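Local coordinates for protein tRNA (uracil(54)-C(5))-methyltransferase (Pyrococcus abyssi, PDB 2JJQ) that methylates C5 of uridine 54 in tRNA, using S-adenosyl-L-methionine as the methyl donor, at residues 124-136 / 191-203. Numbering follows the deposited sequence.
Sequences IFGHRNRIDLAIT and FLRYMVLREGKFT
Strand 130-136 forms one border of a five-stranded mixed sheet and runs antiparallel to strand 192-199, with Ile-131/Leu-197 and Leu-133/Met-195 as its hydrogen-bonded pairs. Within the first pair, Leu-197 N donates to Ile-131 O (2.8 Å). Ile-131, Leu-133, Met-195 and Leu-197 send their side chains to one face, where Met-195 CE, turned back by a bend at chi3 (71°), lies 3.7 Å from Leu-133 CD1. At the far end Ile-135 CD1 presses on Leu-192 CG; helix 162-178 packs on this apolar face through Leu-171, Ile-175 and Ala-167.

The opposite face, with Arg-130, Asp-132, Val-196 and Arg-198, mixes charged and apolar side chains. Arg-130, extended with CG anti to the backbone N (chi1 -179°), reaches Asp-132 in a salt bridge, and its NE passes 3.6 Å from Val-196 CG1. Arg-130 CD lies over one face of the Arg-198 guanidinium, offset toward the rim; Arg-198 NH1 donates a hydrogen bond to Ser-269 O. A water links Arg-198 NE to Asn-129 O.

Beyond the strand, Lys-201 NZ donates hydrogen bonds to Gly-126 O (2.7 Å) and Arg-128 O (3.0 Å), both from above the carbonyl planes. Glu-199 OE2 forms a salt bridge with Lys-201 NZ (2.7 Å) and probably offsets its charge. The result is an antiparallel edge-strand pairing in a helix-backed sheet, joined to the cofactor-binding part where Asn-129 ND2 donates a hydrogen bond to O of Gln-272, an S-adenosyl-L-methionine-binding residue.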
loop_
_atom_site.group_PDB
_atom_site.type_symbol
_atom_site.label_atom_id
_atom_site.label_comp_id
_atom_site.label_asym_id
_atom_site.label_seq_id
_atom_site.Cartn_x
_atom_site.Cartn_y
_atom_site.Cartn_z
ATOM N N ILE A 124 14.503 0.705 -2.823
ATOM C CA ILE A 124 13.477 1.238 -3.721
ATOM C C ILE A 124 13.248 0.329 -4.902
ATOM O O ILE A 124 12.442 0.642 -5.797
ATOM C CB ILE A 124 13.851 2.615 -4.267
ATOM C CG1 ILE A 124 15.232 2.552 -4.942
ATOM C CG2 ILE A 124 13.847 3.674 -3.148
ATOM C CD1 ILE A 124 15.561 3.873 -5.684
ATOM N N PHE A 125 13.979 -0.774 -4.919
ATOM C CA PHE A 125 13.538 -1.927 -5.707
ATOM C C PHE A 125 13.641 -3.226 -4.845
ATOM O O PHE A 125 14.538 -3.380 -3.984
ATOM C CB PHE A 125 14.229 -1.992 -7.084
ATOM C CG PHE A 125 13.842 -0.848 -8.043
ATOM C CD1 PHE A 125 12.683 -0.922 -8.824
ATOM C CD2 PHE A 125 14.640 0.300 -8.159
ATOM C CE1 PHE A 125 12.331 0.123 -9.728
ATOM C CE2 PHE A 125 14.287 1.377 -9.056
ATOM C CZ PHE A 125 13.150 1.271 -9.838
ATOM N N GLY A 126 12.693 -4.138 -5.033
ATOM C CA GLY A 126 12.625 -5.299 -4.145
ATOM C C GLY A 126 11.878 -5.061 -2.835
ATOM O O GLY A 126 11.745 -5.993 -2.041
ATOM N N HIS A 127 11.388 -3.839 -2.613
ATOM C CA HIS A 127 10.741 -3.479 -1.311
ATOM C C HIS A 127 9.287 -3.913 -1.210
ATOM O O HIS A 127 8.724 -4.027 -0.097
ATOM C CB HIS A 127 10.790 -1.967 -1.075
ATOM C CG HIS A 127 10.118 -1.192 -2.158
ATOM N ND1 HIS A 127 10.682 -1.059 -3.409
ATOM C CD2 HIS A 127 8.926 -0.560 -2.211
ATOM C CE1 HIS A 127 9.857 -0.388 -4.192
ATOM N NE2 HIS A 127 8.778 -0.081 -3.495
ATOM N N ARG A 128 8.638 -4.090 -2.368
ATOM C CA ARG A 128 7.221 -4.316 -2.372
ATOM C C ARG A 128 6.940 -5.813 -2.136
ATOM O O ARG A 128 7.534 -6.666 -2.807
ATOM C CB ARG A 128 6.646 -3.874 -3.727
ATOM C CG ARG A 128 5.151 -3.731 -3.662
ATOM C CD ARG A 128 4.549 -3.078 -4.879
ATOM N NE ARG A 128 3.149 -3.441 -4.790
ATOM C CZ ARG A 128 2.229 -2.752 -4.118
ATOM N NH1 ARG A 128 2.530 -1.587 -3.557
ATOM N NH2 ARG A 128 0.989 -3.207 -4.056
ATOM N N ASN A 129 5.989 -6.114 -1.254
ATOM C CA ASN A 129 5.780 -7.467 -0.807
ATOM C C ASN A 129 4.469 -8.090 -1.306
ATOM O O ASN A 129 4.127 -9.206 -0.876
ATOM C CB ASN A 129 5.899 -7.489 0.715
ATOM C CG ASN A 129 4.754 -6.710 1.395
ATOM O OD1 ASN A 129 3.667 -6.606 0.818
ATOM N ND2 ASN A 129 5.027 -6.096 2.560
ATOM N N ARG A 130 3.765 -7.405 -2.223
ATOM C CA ARG A 130 2.589 -7.957 -2.913
ATOM C C ARG A 130 2.500 -7.373 -4.333
ATOM O O ARG A 130 2.635 -6.168 -4.500
ATOM C CB ARG A 130 1.297 -7.667 -2.128
ATOM C CG ARG A 130 0.058 -8.231 -2.769
ATOM C CD ARG A 130 -1.260 -7.646 -2.274
ATOM N NE ARG A 130 -2.324 -8.192 -3.124
ATOM C CZ ARG A 130 -3.608 -8.271 -2.819
ATOM N NH1 ARG A 130 -4.057 -7.783 -1.668
ATOM N NH2 ARG A 130 -4.459 -8.826 -3.682
ATOM N N ILE A 131 2.260 -8.217 -5.338
ATOM C CA ILE A 131 1.891 -7.720 -6.651
ATOM C C ILE A 131 0.765 -8.592 -7.188
ATOM O O ILE A 131 0.681 -9.792 -6.808
ATOM C CB ILE A 131 3.051 -7.721 -7.632
ATOM C CG1 ILE A 131 3.634 -9.117 -7.818
ATOM C CG2 ILE A 131 4.129 -6.699 -7.148
ATOM C CD1 ILE A 131 4.821 -9.043 -8.776
ATOM N N ASP A 132 -0.122 -7.983 -7.974
ATOM C CA ASP A 132 -1.293 -8.672 -8.527
ATOM C C ASP A 132 -1.095 -8.624 -10.037
ATOM O O ASP A 132 -1.103 -7.532 -10.645
ATOM C CB ASP A 132 -2.582 -7.954 -8.078
ATOM C CG ASP A 132 -2.749 -7.951 -6.515
ATOM O OD1 ASP A 132 -1.765 -7.727 -5.757
ATOM O OD2 ASP A 132 -3.868 -8.151 -6.010
ATOM N N LEU A 133 -0.777 -9.771 -10.624
ATOM C CA LEU A 133 -0.520 -9.853 -12.052
ATOM C C LEU A 133 -1.723 -10.445 -12.759
ATOM O O LEU A 133 -2.216 -11.525 -12.394
ATOM C CB LEU A 133 0.703 -10.744 -12.305
ATOM C CG LEU A 133 2.026 -10.261 -11.695
ATOM C CD1 LEU A 133 3.018 -11.407 -11.618
ATOM C CD2 LEU A 133 2.567 -9.129 -12.541
ATOM N N ALA A 134 -2.247 -9.718 -13.748
ATOM C CA ALA A 134 -3.287 -10.254 -14.577
ATOM C C ALA A 134 -2.718 -11.279 -15.571
ATOM O O ALA A 134 -1.615 -11.098 -16.104
ATOM C CB ALA A 134 -4.061 -9.095 -15.328
ATOM N N ILE A 135 -3.484 -12.346 -15.835
ATOM C CA ILE A 135 -2.975 -13.442 -16.688
ATOM C C ILE A 135 -3.910 -13.514 -17.897
ATOM O O ILE A 135 -5.011 -13.996 -17.810
ATOM C CB ILE A 135 -2.960 -14.786 -15.913
ATOM C CG1 ILE A 135 -2.183 -14.629 -14.585
ATOM C CG2 ILE A 135 -2.447 -15.960 -16.786
ATOM C CD1 ILE A 135 -2.470 -15.777 -13.633
ATOM N N THR A 136 -3.474 -12.993 -19.036
ATOM C CA THR A 136 -4.431 -12.821 -20.118
ATOM C C THR A 136 -3.929 -13.442 -21.413
ATOM O O THR A 136 -2.765 -13.826 -21.535
ATOM C CB THR A 136 -4.738 -11.321 -20.360
ATOM O OG1 THR A 136 -3.624 -10.721 -21.024
ATOM C CG2 THR A 136 -4.914 -10.568 -19.043
ATOM N N PHE A 191 -10.509 -18.981 -17.559
ATOM C CA PHE A 191 -10.531 -19.528 -16.203
ATOM C C PHE A 191 -9.568 -18.748 -15.315
ATOM O O PHE A 191 -9.983 -18.190 -14.305
ATOM C CB PHE A 191 -10.159 -21.021 -16.237
ATOM C CG PHE A 191 -9.924 -21.639 -14.875
ATOM C CD1 PHE A 191 -10.971 -21.769 -13.972
ATOM C CD2 PHE A 191 -8.656 -22.134 -14.540
ATOM C CE1 PHE A 191 -10.757 -22.355 -12.730
ATOM C CE2 PHE A 191 -8.422 -22.721 -13.301
ATOM C CZ PHE A 191 -9.452 -22.830 -12.402
ATOM N N LEU A 192 -8.300 -18.695 -15.694
ATOM C CA LEU A 192 -7.307 -18.065 -14.834
ATOM C C LEU A 192 -7.310 -16.520 -15.010
ATOM O O LEU A 192 -7.192 -16.028 -16.127
ATOM C CB LEU A 192 -5.922 -18.689 -15.142
ATOM C CG LEU A 192 -4.693 -18.292 -14.347
ATOM C CD1 LEU A 192 -4.996 -18.412 -12.834
ATOM C CD2 LEU A 192 -3.519 -19.214 -14.769
ATOM N N ARG A 193 -7.434 -15.761 -13.918
ATOM C CA ARG A 193 -7.528 -14.285 -14.020
ATOM C C ARG A 193 -6.278 -13.557 -13.466
ATOM O O ARG A 193 -5.729 -12.687 -14.143
ATOM C CB ARG A 193 -8.799 -13.774 -13.336
ATOM C CG ARG A 193 -10.095 -14.410 -13.863
ATOM C CD ARG A 193 -10.233 -14.098 -15.384
ATOM N NE ARG A 193 -11.368 -14.722 -16.073
ATOM C CZ ARG A 193 -12.535 -14.112 -16.271
ATOM N NH1 ARG A 193 -12.712 -12.904 -15.776
ATOM N NH2 ARG A 193 -13.521 -14.724 -16.923
ATOM N N TYR A 194 -5.846 -13.889 -12.240
ATOM C CA TYR A 194 -4.704 -13.218 -11.612
ATOM C C TYR A 194 -3.792 -14.223 -10.938
ATOM O O TYR A 194 -4.276 -15.246 -10.405
ATOM C CB TYR A 194 -5.163 -12.213 -10.502
ATOM C CG TYR A 194 -5.878 -10.987 -11.032
ATOM C CD1 TYR A 194 -5.167 -9.872 -11.439
ATOM C CD2 TYR A 194 -7.261 -10.961 -11.110
ATOM C CE1 TYR A 194 -5.816 -8.767 -11.945
ATOM C CE2 TYR A 194 -7.948 -9.824 -11.620
ATOM C CZ TYR A 194 -7.197 -8.735 -12.032
ATOM O OH TYR A 194 -7.826 -7.617 -12.546
ATOM N N MET A 195 -2.499 -13.898 -10.905
ATOM C CA MET A 195 -1.557 -14.564 -10.027
ATOM C C MET A 195 -1.140 -13.464 -9.050
ATOM O O MET A 195 -0.550 -12.481 -9.473
ATOM C CB MET A 195 -0.308 -15.013 -10.781
ATOM C CG MET A 195 0.828 -15.471 -9.808
ATOM S SD MET A 195 2.191 -16.396 -10.555
ATOM C CE MET A 195 3.021 -15.108 -11.508
ATOM N N VAL A 196 -1.494 -13.614 -7.779
ATOM C CA VAL A 196 -1.074 -12.608 -6.779
ATOM C C VAL A 196 0.115 -13.180 -6.037
ATOM O O VAL A 196 0.054 -14.328 -5.551
ATOM C CB VAL A 196 -2.205 -12.313 -5.767
ATOM C CG1 VAL A 196 -1.663 -11.338 -4.631
ATOM C CG2 VAL A 196 -3.472 -11.763 -6.445
ATOM N N LEU A 197 1.216 -12.448 -5.979
ATOM C CA LEU A 197 2.420 -12.975 -5.367
ATOM C C LEU A 197 2.662 -12.180 -4.091
ATOM O O LEU A 197 2.551 -10.958 -4.095
ATOM C CB LEU A 197 3.602 -12.773 -6.322
ATOM C CG LEU A 197 3.785 -13.787 -7.439
ATOM C CD1 LEU A 197 4.843 -13.250 -8.449
ATOM C CD2 LEU A 197 4.309 -15.091 -6.775
ATOM N N ARG A 198 2.961 -12.865 -2.993
ATOM C CA ARG A 198 3.333 -12.175 -1.768
ATOM C C ARG A 198 4.611 -12.753 -1.234
ATOM O O ARG A 198 4.901 -13.957 -1.450
ATOM C CB ARG A 198 2.202 -12.289 -0.734
ATOM C CG ARG A 198 0.892 -11.736 -1.294
ATOM C CD ARG A 198 -0.232 -11.678 -0.288
ATOM N NE ARG A 198 0.009 -10.546 0.612
ATOM C CZ ARG A 198 -0.913 -9.984 1.386
ATOM N NH1 ARG A 198 -2.160 -10.452 1.393
ATOM N NH2 ARG A 198 -0.557 -8.974 2.168
ATOM N N GLU A 199 5.410 -11.937 -0.540
ATOM C CA GLU A 199 6.563 -12.521 0.106
ATOM C C GLU A 199 6.980 -11.791 1.361
ATOM O O GLU A 199 6.719 -10.587 1.500
ATOM C CB GLU A 199 7.765 -12.681 -0.846
ATOM C CG GLU A 199 8.562 -11.505 -1.090
ATOM C CD GLU A 199 9.742 -11.788 -2.059
ATOM O OE1 GLU A 199 10.106 -12.973 -2.304
ATOM O OE2 GLU A 199 10.288 -10.801 -2.585
ATOM N N GLY A 200 7.603 -12.521 2.262
ATOM C CA GLY A 200 8.121 -11.907 3.497
ATOM C C GLY A 200 9.541 -11.528 3.186
ATOM O O GLY A 200 10.403 -12.412 2.915
ATOM N N LYS A 201 9.818 -10.239 3.183
ATOM C CA LYS A 201 11.218 -9.799 2.850
ATOM C C LYS A 201 12.222 -10.281 3.904
ATOM O O LYS A 201 13.396 -10.567 3.563
ATOM C CB LYS A 201 11.293 -8.274 2.712
ATOM C CG LYS A 201 10.343 -7.717 1.647
ATOM C CD LYS A 201 10.632 -8.312 0.253
ATOM C CE LYS A 201 9.631 -7.813 -0.739
ATOM N NZ LYS A 201 10.043 -8.106 -2.115
ATOM N N PHE A 202 11.779 -10.417 5.154
ATOM C CA PHE A 202 12.682 -10.744 6.267
ATOM C C PHE A 202 12.637 -12.224 6.666
ATOM O O PHE A 202 13.366 -12.649 7.566
ATOM C CB PHE A 202 12.434 -9.838 7.478
ATOM C CG PHE A 202 12.634 -8.384 7.141
ATOM C CD1 PHE A 202 13.922 -7.899 6.921
ATOM C CD2 PHE A 202 11.536 -7.549 6.934
ATOM C CE1 PHE A 202 14.097 -6.549 6.549
ATOM C CE2 PHE A 202 11.694 -6.236 6.567
ATOM C CZ PHE A 202 12.981 -5.748 6.364
ATOM N N THR A 203 11.753 -12.991 6.030
ATOM C CA THR A 203 11.610 -14.409 6.320
ATOM C C THR A 203 11.911 -15.269 5.098
ATOM O O THR A 203 12.135 -16.462 5.258
ATOM C CB THR A 203 10.162 -14.786 6.701
ATOM O OG1 THR A 203 9.311 -14.444 5.603
ATOM C CG2 THR A 203 9.717 -14.043 7.947
HETATM O O HOH W 1 0.841 -6.643 1.486
HETATM O O HOH W 2 2.663 -9.617 1.380
#